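Local coordinates for uncharacterized protein (Nostoc punctiforme, PDB 2QDR) that is of unknown function but adopts a cupin-type double-stranded beta-helix fold and is a putative dioxygenase, at residues 100-105 and 146-151; 237-242 and 264-269. All coordinates share one frame; numbering follows the deposited sequence.

Contact 1 (100-105 and 146-151)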
loop_
_atom_site.group_PDB
_atom_site.type_symbol
_atom_site.label_atom_id
_atom_site.label_comp_id
_atom_site.label_asym_id
_atom_site.label_seq_id
_atom_site.Cartn_x
_atom_site.Cartn_y
_atom_site.Cartn_z
ATOM N N PRO A 100 25.497 -9.053 43.549
ATOM C CA PRO A 100 24.216 -9.616 44.039
ATOM C C PRO A 100 23.403 -8.801 45.059
ATOM O O PRO A 100 22.208 -8.607 44.846
ATOM C CB PRO A 100 24.660 -10.930 44.692
ATOM C CG PRO A 100 25.797 -11.363 43.882
ATOM C CD PRO A 100 26.521 -10.117 43.457
ATOM N N LYS A 101 24.045 -8.329 46.127
ATOM C CA LYS A 101 23.359 -7.551 47.173
ATOM C C LYS A 101 23.452 -6.025 46.963
ATOM O O LYS A 101 23.259 -5.271 47.920
ATOM C CB LYS A 101 23.887 -7.945 48.567
ATOM C CG LYS A 101 23.722 -9.424 48.922
ATOM N N PHE A 102 23.728 -5.562 45.737
ATOM C CA PHE A 102 23.829 -4.125 45.462
ATOM C C PHE A 102 22.492 -3.468 45.757
ATOM O O PHE A 102 21.448 -3.989 45.375
ATOM C CB PHE A 102 24.248 -3.859 44.016
ATOM C CG PHE A 102 24.391 -2.398 43.679
ATOM C CD1 PHE A 102 25.589 -1.733 43.912
ATOM C CD2 PHE A 102 23.338 -1.692 43.108
ATOM C CE1 PHE A 102 25.731 -0.387 43.602
ATOM C CE2 PHE A 102 23.472 -0.347 42.792
ATOM C CZ PHE A 102 24.675 0.307 43.042
ATOM N N GLU A 103 22.544 -2.338 46.457
ATOM C CA GLU A 103 21.351 -1.602 46.840
ATOM C C GLU A 103 21.766 -0.143 47.040
ATOM O O GLU A 103 22.668 0.135 47.829
ATOM C CB GLU A 103 20.734 -2.231 48.084
ATOM C CG GLU A 103 19.404 -1.636 48.497
ATOM C CD GLU A 103 18.696 -2.455 49.572
ATOM O OE1 GLU A 103 19.294 -3.403 50.127
ATOM O OE2 GLU A 103 17.520 -2.147 49.857
ATOM N N ALA A 104 21.139 0.757 46.281
ATOM C CA ALA A 104 21.429 2.187 46.327
ATOM C C ALA A 104 20.180 2.994 46.696
ATOM O O ALA A 104 19.047 2.543 46.451
ATOM C CB ALA A 104 21.991 2.649 44.986
ATOM N N PRO A 105 20.380 4.199 47.268
ATOM C CA PRO A 105 19.261 5.029 47.667
ATOM C C PRO A 105 18.701 5.821 46.497
ATOM O O PRO A 105 19.293 5.856 45.414
ATOM C CB PRO A 105 19.891 5.973 48.686
ATOM C CG PRO A 105 21.258 6.172 48.176
ATOM C CD PRO A 105 21.663 4.871 47.550
ATOM N N TRP A 146 17.185 1.703 44.255
ATOM C CA TRP A 146 17.436 0.718 43.202
ATOM C C TRP A 146 18.392 -0.385 43.678
ATOM O O TRP A 146 19.236 -0.145 44.534
ATOM C CB TRP A 146 17.848 1.426 41.887
ATOM C CG TRP A 146 19.051 2.281 41.926
ATOM C CD1 TRP A 146 19.187 3.483 42.562
ATOM C CD2 TRP A 146 20.259 2.073 41.200
ATOM N NE1 TRP A 146 20.437 3.999 42.335
ATOM C CE2 TRP A 146 21.113 3.156 41.493
ATOM C CE3 TRP A 146 20.719 1.057 40.356
ATOM C CZ2 TRP A 146 22.409 3.250 40.973
ATOM C CZ3 TRP A 146 21.998 1.152 39.835
ATOM C CH2 TRP A 146 22.831 2.240 40.148
ATOM N N LYS A 147 18.207 -1.591 43.136
ATOM C CA LYS A 147 18.973 -2.779 43.534
ATOM C C LYS A 147 19.083 -3.857 42.468
ATOM O O LYS A 147 18.341 -3.842 41.485
ATOM C CB LYS A 147 18.278 -3.431 44.740
ATOM C CG LYS A 147 16.833 -3.906 44.444
ATOM C CD LYS A 147 16.132 -4.470 45.649
ATOM C CE LYS A 147 14.689 -4.792 45.295
ATOM N NZ LYS A 147 13.932 -5.349 46.444
ATOM N N VAL A 148 19.988 -4.807 42.706
ATOM C CA VAL A 148 20.189 -5.938 41.810
ATOM C C VAL A 148 19.223 -7.033 42.270
ATOM O O VAL A 148 19.074 -7.262 43.466
ATOM C CB VAL A 148 21.652 -6.431 41.777
ATOM C CG1 VAL A 148 21.789 -7.719 40.970
ATOM C CG2 VAL A 148 22.559 -5.363 41.181
ATOM N N LEU A 149 18.580 -7.691 41.302
ATOM C CA LEU A 149 17.608 -8.750 41.543
ATOM C C LEU A 149 18.144 -10.134 41.251
ATOM O O LEU A 149 19.149 -10.291 40.555
ATOM C CB LEU A 149 16.397 -8.544 40.637
ATOM C CG LEU A 149 15.560 -7.286 40.821
ATOM C CD1 LEU A 149 14.576 -7.160 39.661
ATOM C CD2 LEU A 149 14.844 -7.299 42.165
ATOM N N GLY A 150 17.451 -11.131 41.799
ATOM C CA GLY A 150 17.777 -12.539 41.599
ATOM C C GLY A 150 18.988 -13.153 42.267
ATOM O O GLY A 150 19.304 -14.302 41.978
ATOM N N GLY A 151 19.669 -12.420 43.148
ATOM C CA GLY A 151 20.853 -12.946 43.840
ATOM C C GLY A 151 22.064 -13.285 42.976
ATOM O O GLY A 151 22.915 -14.066 43.387
HETATM O O HOH W 1 19.481 -9.951 44.219
#
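The edge of Phe102 points at the face of Trp146, an edge-to-face aromatic pair that shows how a very short strand can be fastened by side chains as well as by its backbone. The ring planes stand at 61°, and the centroids of the phenyl and the six-membered indole ring are 5.1 Å apart. Phe102 CE2 makes the approach, 3.6 Å from Trp146 CZ3. On the same indole face Ala104 CB sits over the five-membered ring in a CH-pi contact, 3.7 Å from its centroid. Trp146 can receive both because its CG lies between the backbone N and the carbonyl carbon (chi1 59°), which swings the indole across toward 100-105.

Behind the rings runs an antiparallel pairing: Ala104 N gives a nearly straight bond to Trp146 O at 2.7 Å, Trp146 N returns one to Ala104 O, and Val148 N reaches Phe102 O at 3.2 Å. Past Val148 direct backbone bonding gives way to a water bridge: Pro100 CB rests against Gly151 O at 3.8 Å, while one water donates to Pro100 O and Val148 O and accepts from Gly151 N.

Leu98 touches Trp146 and Val148, and Ile76 touches Phe102, so the aromatic face is turned inward. On the other face the opposite charges of Glu103 and Lys147 do not meet; the attachment rests on aromatic packing and backbone bonds, with water standing in at the exposed Pro100-Gly151 end.

Contact 2 (237-242 and 264-269); sequences PYNEEG and CPSFST
Pro237 lies against the ring of Phe267 at one end of an antiparallel junction in the double-stranded beta-helix, where a type II beta turn, Pro265 to Ser268, carries one segment out of strand 260-264 and into strand 268-275. Both residues are buried here, and this is the packed end. Pro237 CB meets Phe267 CE1, and Pro237 CA stands over the ring face in a CH-pi contact, 4.2 Å from the centroid. Phe267 occupies the third position of the turn with a positive phi of 72°, and Leu180 and Phe183 of a second subunit also pack on it.

In the middle, Asn239 meets the turn through one atom: OD1 accepts two weak hydrogen bonds, from Ser266 N at 2.8 Å and from Ser266 OG at 3.1 Å. Its CG is anti to the carbonyl carbon (chi1 -64°), which brings the amide across to the turn. Replacing Asn239 by an alanine would probably leave Ser266 N and OG without the acceptor they share, and remove a side-chain tie between the turn and 237-242.

The far end is looser in its side chains, though the backbones of Glu240 and Cys264 are joined by two hydrogen bonds, Cys264 N to Glu240 O measuring 2.8 Å. Glu240 is partly exposed; its side chain extends to within about 4 Å of a bound unknown ligand, and Trp262 NE1 makes a weak hydrogen bond to Glu240 OE2. Back inside the turn, Ser268 OG donates to Pro265 O at 2.6 Å.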
loop_
_atom_site.group_PDB
_atom_site.type_symbol
_atom_site.label_atom_id
_atom_site.label_comp_id
_atom_site.label_asym_id
_atom_site.label_seq_id
_atom_site.Cartn_x
_atom_site.Cartn_y
_atom_site.Cartn_z
ATOM N N PRO A 237 29.175 10.218 7.967
ATOM C CA PRO A 237 29.321 11.592 8.497
ATOM C C PRO A 237 28.531 11.841 9.803
ATOM O O PRO A 237 27.712 12.749 9.876
ATOM C CB PRO A 237 28.793 12.449 7.334
ATOM C CG PRO A 237 27.748 11.623 6.767
ATOM C CD PRO A 237 28.387 10.247 6.727
ATOM N N TYR A 238 28.826 11.060 10.838
ATOM C CA TYR A 238 28.140 11.142 12.117
ATOM C C TYR A 238 28.847 10.247 13.120
ATOM O O TYR A 238 29.641 9.399 12.719
ATOM C CB TYR A 238 26.670 10.708 11.966
ATOM C CG TYR A 238 26.492 9.336 11.324
ATOM C CD1 TYR A 238 26.461 8.179 12.101
ATOM C CD2 TYR A 238 26.364 9.195 9.946
ATOM C CE1 TYR A 238 26.305 6.929 11.526
ATOM C CE2 TYR A 238 26.207 7.939 9.366
ATOM C CZ TYR A 238 26.172 6.813 10.159
ATOM O OH TYR A 238 26.015 5.571 9.589
ATOM N N ASN A 239 28.573 10.436 14.410
ATOM C CA ASN A 239 29.167 9.596 15.450
ATOM C C ASN A 239 28.250 8.426 15.723
ATOM O O ASN A 239 27.031 8.600 15.766
ATOM C CB ASN A 239 29.399 10.359 16.747
ATOM C CG ASN A 239 30.395 11.479 16.600
ATOM O OD1 ASN A 239 31.483 11.298 16.059
ATOM N ND2 ASN A 239 30.052 12.640 17.147
ATOM N N GLU A 240 28.843 7.244 15.907
ATOM C CA GLU A 240 28.129 6.000 16.192
ATOM C C GLU A 240 28.954 5.102 17.101
ATOM O O GLU A 240 30.187 5.072 17.003
ATOM C CB GLU A 240 27.839 5.232 14.896
ATOM C CG GLU A 240 27.234 3.788 15.056
ATOM C CD GLU A 240 27.107 3.029 13.731
ATOM O OE1 GLU A 240 27.148 3.656 12.647
ATOM O OE2 GLU A 240 26.959 1.788 13.771
ATOM N N GLU A 241 28.272 4.394 17.997
ATOM C CA GLU A 241 28.923 3.425 18.865
ATOM C C GLU A 241 27.950 2.285 18.980
ATOM O O GLU A 241 26.771 2.459 18.701
ATOM C CB GLU A 241 29.275 3.958 20.249
ATOM C CG GLU A 241 28.108 4.289 21.175
ATOM C CD GLU A 241 28.566 4.620 22.604
ATOM O OE1 GLU A 241 29.739 4.967 22.837
ATOM O OE2 GLU A 241 27.732 4.531 23.505
ATOM N N GLY A 242 28.437 1.124 19.389
ATOM C CA GLY A 242 27.557 -0.015 19.560
ATOM C C GLY A 242 28.200 -1.179 20.266
ATOM O O GLY A 242 29.423 -1.221 20.405
ATOM N N CYS A 264 32.846 4.798 16.115
ATOM C CA CYS A 264 33.128 5.352 14.813
ATOM C C CYS A 264 32.823 6.834 14.859
ATOM O O CYS A 264 31.649 7.207 14.784
ATOM C CB CYS A 264 32.250 4.657 13.780
ATOM S SG CYS A 264 32.434 2.862 13.821
ATOM N N PRO A 265 33.858 7.692 14.987
ATOM C CA PRO A 265 33.555 9.116 15.033
ATOM C C PRO A 265 33.137 9.627 13.654
ATOM O O PRO A 265 33.183 8.886 12.675
ATOM C CB PRO A 265 34.869 9.750 15.504
ATOM C CG PRO A 265 35.906 8.854 15.002
ATOM C CD PRO A 265 35.309 7.457 15.083
ATOM N N SER A 266 32.734 10.885 13.591
ATOM C CA SER A 266 32.276 11.479 12.342
ATOM C C SER A 266 33.268 11.357 11.181
ATOM O O SER A 266 34.453 11.569 11.354
ATOM C CB SER A 266 31.902 12.934 12.584
ATOM O OG SER A 266 30.828 12.956 13.509
ATOM N N PHE A 267 32.736 10.952 10.028
ATOM C CA PHE A 267 33.465 10.772 8.749
ATOM C C PHE A 267 34.416 9.562 8.710
ATOM O O PHE A 267 35.414 9.586 8.000
ATOM C CB PHE A 267 34.181 12.073 8.310
ATOM C CG PHE A 267 33.270 13.272 8.283
ATOM C CD1 PHE A 267 32.372 13.454 7.233
ATOM C CD2 PHE A 267 33.303 14.221 9.314
ATOM C CE1 PHE A 267 31.516 14.558 7.211
ATOM C CE2 PHE A 267 32.453 15.333 9.293
ATOM C CZ PHE A 267 31.554 15.495 8.241
ATOM N N SER A 268 34.076 8.505 9.447
ATOM C CA SER A 268 34.845 7.269 9.432
ATOM C C SER A 268 34.414 6.518 8.185
ATOM O O SER A 268 33.300 6.700 7.713
ATOM C CB SER A 268 34.557 6.412 10.655
ATOM O OG SER A 268 34.869 7.086 11.848
ATOM N N THR A 269 35.291 5.681 7.658
ATOM C CA THR A 269 35.004 4.904 6.456
ATOM C C THR A 269 34.937 3.436 6.862
ATOM O O THR A 269 35.963 2.753 6.934
ATOM C CB THR A 269 36.059 5.168 5.378
ATOM O OG1 THR A 269 36.102 6.573 5.110
ATOM C CG2 THR A 269 35.729 4.401 4.087
#

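In the fold
The two contacts lie on opposite sides of the chain's centre, their own centres about 35 Å apart and their nearest atoms about 18 Å apart, and they share no strand. Contact 1 is partly buried and fastens the outermost strand 103-104 of a four-stranded sheet; contact 2 is buried and sits where the chain turns from one sheet into the next. Both use antiparallel backbone bonds, but the fillings differ. The peripheral site combines ring packing with a charged face and a bridging water, whereas the buried one sets a proline against a ring and weakly ties a turn through an asparagine oxygen. A neighbouring subunit reaches contact 2, while no other chain of the assembly touches contact 1.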